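Local coordinates for chitinase (Paenibacillus sp. FPU-7, PDB 5GZT), which probably hydrolyses internal beta-1,4 linkages between N-acetylglucosamine units of chitin and chitodextrins, using two glycoside hydrolase family 18 regions, at residues 42-45 with 51-54; 55-60 with 65-70; 384-389 with 437-442. One frame throughout, in Å; residues are numbered along the deposited sequence.

In the fold
Contacts 1 and 2 belong to the N-terminal beta-helix, whereas contact 3 lies in the first of the two family 18 TIM barrels. Contacts 1 and 2 have centres about 13 Å apart and touch directly: strand 40-47 pairs with strand 67-70, L42 O taking the N-H of S70 in a probable hydrogen bond of 2.9 Å, and L42 CD1 also packs on V55 CG2. The sodium ion of contact 1 lies about 8 Å from the V55 side chain of contact 2. Contact 3 is separate, its centre about 45 Å from that of contact 1 and about 54 Å from that of contact 2, with no atoms touching.

Contact 1: 42-45 with 51-54; sequences LEET and GFEK. With NA (sodium ion), chain C.
This is a buried contact between strand 40-47 and the loop after it, bridged by a sodium ion, E44 meeting G51 and F52 at the edge of the beta-helix core. E44 OE2 does double duty. It binds the sodium ion at 2.5 Å. The same oxygen, E44 OE2, accepts a hydrogen bond from F52 N at 2.8 Å, the donor lying nearly in line with the C-O bond. The carbonyl F52 O binds the same ion at 2.5 Å, so one residue offers its N-H to the carboxylate and its C=O to the metal. Extended beyond CG, the glutamate reaches across to the loop, and its CG passes the ring edge 3.5 Å from F52 CD2. G51, with phi 69°, suits its place because a CB there would collide with E44 OE2. Leucine suits the inward position at 42: its CD1 lies over one face of the F52 ring, 4.0 Å from the centroid, in a CH-pi contact. E43 O sits at the ring edge in plane, while the E43 side chain leaves the strand away from the loop, its OE1 forming a salt bridge with R22. T50 O and S72 O add two protein ligands, giving one carboxylate oxygen and three backbone carbonyls at one coil of a parallel beta-helix.

Contact 2: 55-60 with 65-70; sequences VVLKDL and AKVTLS. With FMT (formic acid), chain K.
L57 and V67 meet tip to tip in the interior of the beta-helix, L57 CD2 lying 3.8 Å from V67 CG1. Beside them V55 and L69 come together more loosely, with V55 CG1 4.5 Å from L69 CD2. Both pairs are purely apolar, which suits branched aliphatic residues: they fill the space between two backbones too far apart for strand pairing, with the CA atoms of L57 and V67 8.5 Å from each other. All four side chains leave their strands toward the opposite segment, and alternate residues on each strand bring V55 with L57, and V67 with L69, to the same inner face. V67 places CG1 anti to its backbone N (chi1 175°), and that methyl is the one that reaches L57. T68, between V67 and L69, and S70, just after, point the other way, where polar side chains find polar neighbours: T68 touches N87 and N89, and S70 touches K41 and N89. S70 OG donates a hydrogen bond of 2.8 Å to O2 of a formic acid molecule, probably from the crystallisation liquor.

Further out, V55 is backbone hydrogen-bonded to D75 and D77 of strand 72-78 and L57 to D77, while V56 is likewise hydrogen-bonded to V34 and I36 of strand 34-36. The contact thus spans the core between two parallel sheets, strand 55-57 facing strand 67-70, which lies in its own sheet between strands 40-47 and 85-89.

Contact 3: 384-389 with 437-442; sequences SREVFA and REKLDA
K439 and E386 form a salt bridge between two helices, the ammonium reaching both carboxylate oxygens unequally. The shorter bond runs from K439 NZ to E386 OE2 at 2.7 Å, entering on the syn side of that oxygen but 35° out of the carboxylate plane; the bond from NZ to E386 OE1, at 3.0 Å, is weak. The two side chains cross at about a right angle. A bend at chi2 (74°) turns the end of E386 toward the neighbouring helix, and a final bend of the lysine at chi4 (-86°) swings NZ to meet it. N390, one helical turn beyond E386, reinforces the pair: its amide nitrogen bonds to E386 OE2 and its oxygen accepts a weak hydrogen bond from K439.

The length of lysine suits this partly exposed site, since its methylenes cover apolar surface before the charge is reached. K439 CE and CD each pass 3.9 Å from A389 CB, where a small residue lets the lysine chain lie close to the helix. K439 also touches L393, as does L440, and A389 packs on L436. Helices 382-398 and 425-447 therefore lie side by side in the first family 18 barrel, and F388 of the former reaches both L432 and V316 of strand 315-318.

Contact 1: 42-45 with 51-54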
ATOM      1  N   LEU B  42      27.106  37.101  51.958  1.00 44.42           N
ATOM      2  CA  LEU B  42      26.786  35.693  52.138  1.00 41.44           C
ATOM      3  C   LEU B  42      27.737  34.967  51.248  1.00 45.42           C
ATOM      4  O   LEU B  42      27.989  35.388  50.085  1.00 38.83           O
ATOM      5  CB  LEU B  42      25.345  35.343  51.760  1.00 37.08           C
ATOM      6  CG  LEU B  42      24.264  36.215  52.421  1.00 44.56           C
ATOM      7  CD1 LEU B  42      22.864  35.631  52.236  1.00 46.87           C
ATOM      8  CD2 LEU B  42      24.494  36.487  53.904  1.00 47.86           C
ATOM      9  N   GLU B  43      28.291  33.897  51.819  1.00 43.70           N
ATOM     10  CA  GLU B  43      29.216  33.017  51.136  1.00 43.12           C
ATOM     11  C   GLU B  43      28.928  31.557  51.461  1.00 40.40           C
ATOM     12  O   GLU B  43      28.657  31.207  52.602  1.00 43.05           O
ATOM     13  CB  GLU B  43      30.598  33.403  51.608  1.00 48.39           C
ATOM     14  CG  GLU B  43      31.744  32.782  50.858  1.00 56.44           C
ATOM     15  CD  GLU B  43      32.979  33.686  50.879  1.00 63.38           C
ATOM     16  OE1 GLU B  43      33.160  34.488  51.851  1.00 55.96           O
ATOM     17  OE2 GLU B  43      33.757  33.558  49.891  1.00 71.20           O
ATOM     18  N   GLU B  44      28.985  30.709  50.451  1.00 33.98           N
ATOM     19  CA  GLU B  44      28.807  29.312  50.632  1.00 42.02           C
ATOM     20  C   GLU B  44      30.122  28.653  50.217  1.00 51.26           C
ATOM     21  O   GLU B  44      30.464  28.640  49.021  1.00 57.17           O
ATOM     22  CB  GLU B  44      27.658  28.775  49.778  1.00 42.77           C
ATOM     23  CG  GLU B  44      26.245  29.262  50.183  1.00 42.87           C
ATOM     24  CD  GLU B  44      25.141  28.495  49.422  1.00 41.17           C
ATOM     25  OE1 GLU B  44      25.365  28.102  48.230  1.00 34.91           O
ATOM     26  OE2 GLU B  44      24.054  28.238  50.018  1.00 44.03           O
ATOM     27  N   THR B  45      30.832  28.082  51.200  1.00 61.67           N
ATOM     28  CA  THR B  45      32.106  27.364  50.929  1.00 65.11           C
ATOM     29  C   THR B  45      32.126  25.886  51.381  1.00 70.40           C
ATOM     30  O   THR B  45      31.734  25.563  52.527  1.00 53.74           O
ATOM     31  CB  THR B  45      33.312  28.050  51.580  1.00 67.04           C
ATOM     32  OG1 THR B  45      33.118  29.463  51.621  1.00 63.24           O
ATOM     33  CG2 THR B  45      34.604  27.724  50.786  1.00 75.56           C
ATOM     34  N   GLY B  51      22.400  25.162  52.365  1.00 61.26           N
ATOM     35  CA  GLY B  51      22.896  26.461  52.783  1.00 60.50           C
ATOM     36  C   GLY B  51      21.850  27.569  52.772  1.00 63.87           C
ATOM     37  O   GLY B  51      20.816  27.443  53.453  1.00 56.37           O
ATOM     38  N   PHE B  52      22.132  28.661  52.029  1.00 53.58           N
ATOM     39  CA  PHE B  52      21.183  29.765  51.881  1.00 44.68           C
ATOM     40  C   PHE B  52      20.178  29.446  50.811  1.00 42.47           C
ATOM     41  O   PHE B  52      20.455  28.673  49.882  1.00 38.18           O
ATOM     42  CB  PHE B  52      21.837  31.075  51.518  1.00 43.34           C
ATOM     43  CG  PHE B  52      22.865  31.511  52.471  1.00 43.37           C
ATOM     44  CD1 PHE B  52      22.516  32.157  53.636  1.00 44.42           C
ATOM     45  CD2 PHE B  52      24.210  31.303  52.174  1.00 42.47           C
ATOM     46  CE1 PHE B  52      23.491  32.600  54.526  1.00 44.65           C
ATOM     47  CE2 PHE B  52      25.212  31.731  53.048  1.00 44.14           C
ATOM     48  CZ  PHE B  52      24.854  32.395  54.225  1.00 45.95           C
ATOM     49  N   GLU B  53      18.993  30.059  50.931  1.00 46.86           N
ATOM     50  CA  GLU B  53      17.994  29.939  49.845  1.00 46.64           C
ATOM     51  C   GLU B  53      17.377  31.279  49.449  1.00 44.66           C
ATOM     52  O   GLU B  53      17.794  31.863  48.446  1.00 39.61           O
ATOM     53  CB  GLU B  53      16.973  28.842  50.177  1.00 48.79           C
ATOM     54  CG  GLU B  53      17.580  27.453  49.961  1.00 48.76           C
ATOM     55  CD  GLU B  53      16.603  26.328  50.120  1.00 46.66           C
ATOM     56  OE1 GLU B  53      15.945  26.305  51.158  1.00 41.63           O
ATOM     57  OE2 GLU B  53      16.538  25.473  49.225  1.00 47.70           O
ATOM     58  N   LYS B  54      16.421  31.754  50.227  1.00 43.52           N
ATOM     59  CA  LYS B  54      15.765  33.000  49.963  1.00 44.32           C
ATOM     60  C   LYS B  54      16.521  34.162  50.647  1.00 45.39           C
ATOM     61  O   LYS B  54      16.989  34.076  51.808  1.00 48.15           O
ATOM     62  CB  LYS B  54      14.267  32.931  50.361  1.00 50.74           C
ATOM     63  CG  LYS B  54      13.457  34.229  50.103  1.00 54.22           C
ATOM     64  CD  LYS B  54      11.921  34.075  50.172  1.00 62.55           C
ATOM     65  CE  LYS B  54      11.187  35.387  50.541  1.00 62.75           C
ATOM     66  NZ  LYS B  54      11.183  36.453  49.504  1.00 64.09           N
TER
HETATM   67 NA    NA C4001      22.180  27.427  48.657  1.00 50.48          NA

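Contact 2: 55-60 with 65-70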
ATOM      1  N   VAL B  55      16.633  35.261  49.909  1.00 37.35           N
ATOM      2  CA  VAL B  55      17.259  36.456  50.386  1.00 37.37           C
ATOM      3  C   VAL B  55      16.410  37.641  49.954  1.00 37.90           C
ATOM      4  O   VAL B  55      15.989  37.685  48.780  1.00 38.61           O
ATOM      5  CB  VAL B  55      18.677  36.611  49.755  1.00 36.22           C
ATOM      6  CG1 VAL B  55      19.352  37.851  50.285  1.00 34.89           C
ATOM      7  CG2 VAL B  55      19.532  35.377  49.992  1.00 40.53           C
ATOM      8  N   VAL B  56      16.223  38.612  50.851  1.00 36.10           N
ATOM      9  CA  VAL B  56      15.414  39.787  50.581  1.00 35.10           C
ATOM     10  C   VAL B  56      16.183  40.945  51.110  1.00 35.74           C
ATOM     11  O   VAL B  56      16.569  40.894  52.273  1.00 43.21           O
ATOM     12  CB  VAL B  56      14.038  39.813  51.376  1.00 41.79           C
ATOM     13  CG1 VAL B  56      13.189  41.011  50.921  1.00 42.43           C
ATOM     14  CG2 VAL B  56      13.260  38.520  51.257  1.00 45.60           C
ATOM     15  N   LEU B  57      16.352  42.009  50.316  1.00 32.24           N
ATOM     16  CA  LEU B  57      16.916  43.273  50.748  1.00 32.64           C
ATOM     17  C   LEU B  57      15.708  44.121  51.073  1.00 39.85           C
ATOM     18  O   LEU B  57      14.908  44.410  50.160  1.00 34.74           O
ATOM     19  CB  LEU B  57      17.764  43.944  49.630  1.00 32.18           C
ATOM     20  CG  LEU B  57      19.131  43.255  49.409  1.00 33.49           C
ATOM     21  CD1 LEU B  57      18.945  41.813  49.020  1.00 32.38           C
ATOM     22  CD2 LEU B  57      19.947  44.020  48.396  1.00 37.31           C
ATOM     23  N   LYS B  58      15.519  44.473  52.343  1.00 43.43           N
ATOM     24  CA  LYS B  58      14.250  45.138  52.777  1.00 46.62           C
ATOM     25  C   LYS B  58      14.373  46.607  52.771  1.00 43.70           C
ATOM     26  O   LYS B  58      15.498  47.141  52.604  1.00 41.05           O
ATOM     27  CB  LYS B  58      13.835  44.691  54.156  1.00 56.51           C
ATOM     28  CG  LYS B  58      13.285  43.282  54.188  1.00 58.82           C
ATOM     29  CD  LYS B  58      11.785  43.282  54.362  1.00 57.81           C
ATOM     30  CE  LYS B  58      11.306  41.864  54.441  1.00 56.67           C
ATOM     31  NZ  LYS B  58       9.856  41.816  54.227  1.00 50.95           N
ATOM     32  N   ASP B  59      13.226  47.295  52.932  1.00 44.26           N
ATOM     33  CA  ASP B  59      13.224  48.770  52.861  1.00 51.60           C
ATOM     34  C   ASP B  59      14.084  49.423  54.009  1.00 47.85           C
ATOM     35  O   ASP B  59      14.492  50.581  53.887  1.00 47.00           O
ATOM     36  CB  ASP B  59      11.760  49.377  52.756  1.00 50.57           C
ATOM     37  CG  ASP B  59      11.748  50.867  52.285  1.00 53.18           C
ATOM     38  OD1 ASP B  59      12.404  51.288  51.292  1.00 48.10           O
ATOM     39  OD2 ASP B  59      11.068  51.680  52.932  1.00 71.40           O
ATOM     40  N   LEU B  60      14.380  48.667  55.077  1.00 52.91           N
ATOM     41  CA  LEU B  60      15.249  49.146  56.198  1.00 57.41           C
ATOM     42  C   LEU B  60      16.762  49.259  55.781  1.00 61.23           C
ATOM     43  O   LEU B  60      17.550  49.973  56.448  1.00 49.87           O
ATOM     44  CB  LEU B  60      15.038  48.243  57.433  1.00 56.77           C
ATOM     45  CG  LEU B  60      13.547  47.904  57.837  1.00 66.53           C
ATOM     46  CD1 LEU B  60      13.265  46.388  57.998  1.00 63.32           C
ATOM     47  CD2 LEU B  60      13.057  48.704  59.058  1.00 58.29           C
ATOM     48  N   ALA B  65      24.558  50.856  51.498  1.00 40.62           N
ATOM     49  CA  ALA B  65      24.905  49.595  52.152  1.00 40.88           C
ATOM     50  C   ALA B  65      25.585  48.633  51.112  1.00 50.13           C
ATOM     51  O   ALA B  65      25.226  48.660  49.946  1.00 52.26           O
ATOM     52  CB  ALA B  65      23.668  48.928  52.736  1.00 36.97           C
ATOM     53  N   LYS B  66      26.550  47.803  51.541  1.00 47.04           N
ATOM     54  CA  LYS B  66      27.229  46.884  50.663  1.00 44.19           C
ATOM     55  C   LYS B  66      26.638  45.517  50.859  1.00 41.68           C
ATOM     56  O   LYS B  66      26.695  44.952  51.964  1.00 44.07           O
ATOM     57  CB  LYS B  66      28.727  46.848  50.918  1.00 50.11           C
ATOM     58  CG  LYS B  66      29.519  47.572  49.840  1.00 57.58           C
ATOM     59  CD  LYS B  66      31.023  47.506  50.083  1.00 66.02           C
ATOM     60  CE  LYS B  66      31.608  46.114  49.862  1.00 70.88           C
ATOM     61  NZ  LYS B  66      31.356  45.581  48.488  1.00 70.90           N
ATOM     62  N   VAL B  67      26.110  44.948  49.780  1.00 31.81           N
ATOM     63  CA  VAL B  67      25.414  43.674  49.909  1.00 34.33           C
ATOM     64  C   VAL B  67      25.974  42.787  48.846  1.00 32.75           C
ATOM     65  O   VAL B  67      25.840  43.097  47.655  1.00 27.90           O
ATOM     66  CB  VAL B  67      23.873  43.859  49.717  1.00 36.20           C
ATOM     67  CG1 VAL B  67      23.168  42.500  49.741  1.00 35.91           C
ATOM     68  CG2 VAL B  67      23.316  44.800  50.804  1.00 39.13           C
ATOM     69  N   THR B  68      26.612  41.697  49.237  1.00 31.99           N
ATOM     70  CA  THR B  68      27.108  40.779  48.219  1.00 32.48           C
ATOM     71  C   THR B  68      26.866  39.333  48.507  1.00 31.42           C
ATOM     72  O   THR B  68      26.887  38.929  49.637  1.00 31.64           O
ATOM     73  CB  THR B  68      28.536  41.128  47.663  1.00 36.69           C
ATOM     74  OG1 THR B  68      29.354  39.977  47.438  1.00 40.79           O
ATOM     75  CG2 THR B  68      29.220  42.130  48.395  1.00 28.28           C
ATOM     76  N   LEU B  69      26.637  38.570  47.432  1.00 29.32           N
ATOM     77  CA  LEU B  69      26.202  37.180  47.469  1.00 32.66           C
ATOM     78  C   LEU B  69      27.158  36.324  46.668  1.00 31.78           C
ATOM     79  O   LEU B  69      27.525  36.673  45.517  1.00 30.04           O
ATOM     80  CB  LEU B  69      24.775  37.024  46.839  1.00 29.98           C
ATOM     81  CG  LEU B  69      23.523  37.275  47.719  1.00 34.78           C
ATOM     82  CD1 LEU B  69      23.658  38.422  48.693  1.00 38.12           C
ATOM     83  CD2 LEU B  69      22.236  37.437  46.887  1.00 34.81           C
ATOM     84  N   SER B  70      27.496  35.181  47.263  1.00 31.85           N
ATOM     85  CA  SER B  70      28.244  34.094  46.614  1.00 36.88           C
ATOM     86  C   SER B  70      27.642  32.833  47.076  1.00 34.58           C
ATOM     87  O   SER B  70      27.596  32.611  48.264  1.00 39.25           O
ATOM     88  CB  SER B  70      29.743  34.096  46.997  1.00 34.49           C
ATOM     89  OG  SER B  70      30.285  35.347  46.610  1.00 42.62           O
TER
HETATM   90  C   FMT K4009      33.903  36.012  46.367  1.00 67.79           C
HETATM   91  O1  FMT K4009      33.550  37.056  46.943  1.00 56.97           O
HETATM   92  O2  FMT K4009      33.025  35.080  45.927  1.00 51.54           O

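Contact 3: 384-389 with 437-442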
ATOM      1  N   SER B 384       9.649  -2.492  30.921  1.00 42.40           N
ATOM      2  CA  SER B 384       8.502  -3.158  30.158  1.00 43.31           C
ATOM      3  C   SER B 384       8.664  -2.887  28.674  1.00 38.61           C
ATOM      4  O   SER B 384       8.728  -3.807  27.835  1.00 41.35           O
ATOM      5  CB  SER B 384       7.147  -2.699  30.662  1.00 37.19           C
ATOM      6  OG  SER B 384       7.054  -1.293  30.650  1.00 42.59           O
ATOM      7  N   ARG B 385       8.916  -1.623  28.368  1.00 46.46           N
ATOM      8  CA  ARG B 385       9.225  -1.199  26.989  1.00 41.32           C
ATOM      9  C   ARG B 385      10.391  -1.871  26.374  1.00 42.97           C
ATOM     10  O   ARG B 385      10.384  -2.110  25.162  1.00 40.43           O
ATOM     11  CB  ARG B 385       9.397   0.306  26.923  1.00 40.49           C
ATOM     12  CG  ARG B 385       8.076   0.982  27.184  1.00 39.53           C
ATOM     13  CD  ARG B 385       8.119   2.437  26.789  1.00 47.33           C
ATOM     14  NE  ARG B 385       9.168   3.193  27.484  1.00 48.37           N
ATOM     15  CZ  ARG B 385       9.020   3.865  28.622  1.00 42.87           C
ATOM     16  NH1 ARG B 385       7.870   3.872  29.304  1.00 40.07           N
ATOM     17  NH2 ARG B 385      10.059   4.551  29.084  1.00 48.55           N
ATOM     18  N   GLU B 386      11.411  -2.177  27.184  1.00 45.34           N
ATOM     19  CA  GLU B 386      12.584  -2.904  26.683  1.00 42.04           C
ATOM     20  C   GLU B 386      12.241  -4.360  26.329  1.00 38.50           C
ATOM     21  O   GLU B 386      12.685  -4.886  25.347  1.00 36.81           O
ATOM     22  CB  GLU B 386      13.753  -2.842  27.710  1.00 52.34           C
ATOM     23  CG  GLU B 386      15.027  -3.604  27.337  1.00 45.56           C
ATOM     24  CD  GLU B 386      15.871  -2.937  26.261  1.00 50.99           C
ATOM     25  OE1 GLU B 386      15.727  -1.716  26.022  1.00 55.26           O
ATOM     26  OE2 GLU B 386      16.735  -3.626  25.668  1.00 48.90           O
ATOM     27  N   VAL B 387      11.468  -5.038  27.145  1.00 42.05           N
ATOM     28  CA  VAL B 387      11.137  -6.431  26.814  1.00 45.31           C
ATOM     29  C   VAL B 387      10.316  -6.445  25.470  1.00 42.98           C
ATOM     30  O   VAL B 387      10.642  -7.163  24.474  1.00 45.27           O
ATOM     31  CB  VAL B 387      10.306  -7.094  27.959  1.00 45.31           C
ATOM     32  CG1 VAL B 387      10.014  -8.549  27.625  1.00 42.94           C
ATOM     33  CG2 VAL B 387      10.994  -6.948  29.336  1.00 47.05           C
ATOM     34  N   PHE B 388       9.285  -5.611  25.457  1.00 45.44           N
ATOM     35  CA  PHE B 388       8.416  -5.475  24.301  1.00 41.76           C
ATOM     36  C   PHE B 388       9.181  -5.257  23.015  1.00 37.17           C
ATOM     37  O   PHE B 388       9.150  -6.121  22.073  1.00 38.83           O
ATOM     38  CB  PHE B 388       7.382  -4.360  24.510  1.00 44.67           C
ATOM     39  CG  PHE B 388       6.397  -4.278  23.369  1.00 50.34           C
ATOM     40  CD1 PHE B 388       5.239  -5.052  23.373  1.00 49.17           C
ATOM     41  CD2 PHE B 388       6.683  -3.504  22.236  1.00 53.41           C
ATOM     42  CE1 PHE B 388       4.362  -5.010  22.289  1.00 47.89           C
ATOM     43  CE2 PHE B 388       5.796  -3.466  21.154  1.00 52.10           C
ATOM     44  CZ  PHE B 388       4.639  -4.228  21.188  1.00 44.37           C
ATOM     45  N   ALA B 389       9.936  -4.153  22.984  1.00 40.12           N
ATOM     46  CA  ALA B 389      10.713  -3.791  21.779  1.00 35.28           C
ATOM     47  C   ALA B 389      11.626  -4.863  21.288  1.00 38.45           C
ATOM     48  O   ALA B 389      11.740  -5.123  20.062  1.00 35.73           O
ATOM     49  CB  ALA B 389      11.478  -2.520  22.014  1.00 43.41           C
ATOM     50  N   ARG B 437      12.326   2.614  17.183  1.00 35.75           N
ATOM     51  CA  ARG B 437      13.098   3.275  16.115  1.00 40.16           C
ATOM     52  C   ARG B 437      14.638   3.114  16.435  1.00 38.18           C
ATOM     53  O   ARG B 437      15.445   2.692  15.574  1.00 37.75           O
ATOM     54  CB  ARG B 437      12.712   4.752  16.045  1.00 42.69           C
ATOM     55  CG  ARG B 437      12.994   5.492  14.744  1.00 41.12           C
ATOM     56  CD  ARG B 437      13.781   4.740  13.710  1.00 43.75           C
ATOM     57  NE  ARG B 437      12.999   4.264  12.617  1.00 45.53           N
ATOM     58  CZ  ARG B 437      13.296   3.245  11.808  1.00 47.63           C
ATOM     59  NH1 ARG B 437      14.340   2.453  11.971  1.00 49.60           N
ATOM     60  NH2 ARG B 437      12.446   2.969  10.828  1.00 58.99           N
ATOM     61  N   GLU B 438      15.008   3.411  17.680  1.00 45.28           N
ATOM     62  CA  GLU B 438      16.443   3.224  18.117  1.00 45.65           C
ATOM     63  C   GLU B 438      16.924   1.814  17.803  1.00 49.66           C
ATOM     64  O   GLU B 438      17.921   1.622  17.036  1.00 49.23           O
ATOM     65  CB  GLU B 438      16.577   3.543  19.585  1.00 45.30           C
ATOM     66  CG  GLU B 438      16.437   5.033  19.792  1.00 49.92           C
ATOM     67  CD  GLU B 438      16.224   5.460  21.231  1.00 55.05           C
ATOM     68  OE1 GLU B 438      16.075   4.616  22.142  1.00 54.42           O
ATOM     69  OE2 GLU B 438      16.172   6.688  21.428  1.00 57.04           O
ATOM     70  N   LYS B 439      16.169   0.819  18.283  1.00 44.18           N
ATOM     71  CA  LYS B 439      16.612  -0.547  18.110  1.00 40.41           C
ATOM     72  C   LYS B 439      16.699  -0.968  16.653  1.00 43.36           C
ATOM     73  O   LYS B 439      17.550  -1.826  16.273  1.00 41.14           O
ATOM     74  CB  LYS B 439      15.715  -1.486  18.889  1.00 47.86           C
ATOM     75  CG  LYS B 439      15.672  -1.194  20.387  1.00 47.41           C
ATOM     76  CD  LYS B 439      15.308  -2.456  21.128  1.00 54.69           C
ATOM     77  CE  LYS B 439      15.286  -2.239  22.628  1.00 60.60           C
ATOM     78  NZ  LYS B 439      16.644  -2.424  23.209  1.00 64.49           N
ATOM     79  N   LEU B 440      15.809  -0.408  15.814  1.00 41.58           N
ATOM     80  CA  LEU B 440      15.741  -0.854  14.423  1.00 41.27           C
ATOM     81  C   LEU B 440      16.920  -0.233  13.725  1.00 36.66           C
ATOM     82  O   LEU B 440      17.579  -0.889  12.939  1.00 38.91           O
ATOM     83  CB  LEU B 440      14.401  -0.510  13.715  1.00 40.43           C
ATOM     84  CG  LEU B 440      13.153  -1.327  14.140  1.00 37.51           C
ATOM     85  CD1 LEU B 440      11.852  -0.617  13.753  1.00 39.43           C
ATOM     86  CD2 LEU B 440      13.221  -2.689  13.506  1.00 36.37           C
ATOM     87  N   ASP B 441      17.184   1.024  14.028  1.00 40.89           N
ATOM     88  CA  ASP B 441      18.400   1.694  13.487  1.00 48.61           C
ATOM     89  C   ASP B 441      19.691   0.971  13.883  1.00 50.21           C
ATOM     90  O   ASP B 441      20.561   0.733  13.019  1.00 55.25           O
ATOM     91  CB  ASP B 441      18.454   3.156  13.949  1.00 48.64           C
ATOM     92  CG  ASP B 441      17.396   4.019  13.272  1.00 52.88           C
ATOM     93  OD1 ASP B 441      16.932   3.656  12.153  1.00 55.51           O
ATOM     94  OD2 ASP B 441      17.042   5.063  13.842  1.00 48.71           O
ATOM     95  N   ALA B 442      19.767   0.587  15.164  1.00 50.01           N
ATOM     96  CA  ALA B 442      20.921  -0.150  15.708  1.00 51.11           C
ATOM     97  C   ALA B 442      21.133  -1.355  14.836  1.00 56.94           C
ATOM     98  O   ALA B 442      22.193  -1.534  14.236  1.00 57.84           O
ATOM     99  CB  ALA B 442      20.649  -0.570  17.148  1.00 48.20           C
TER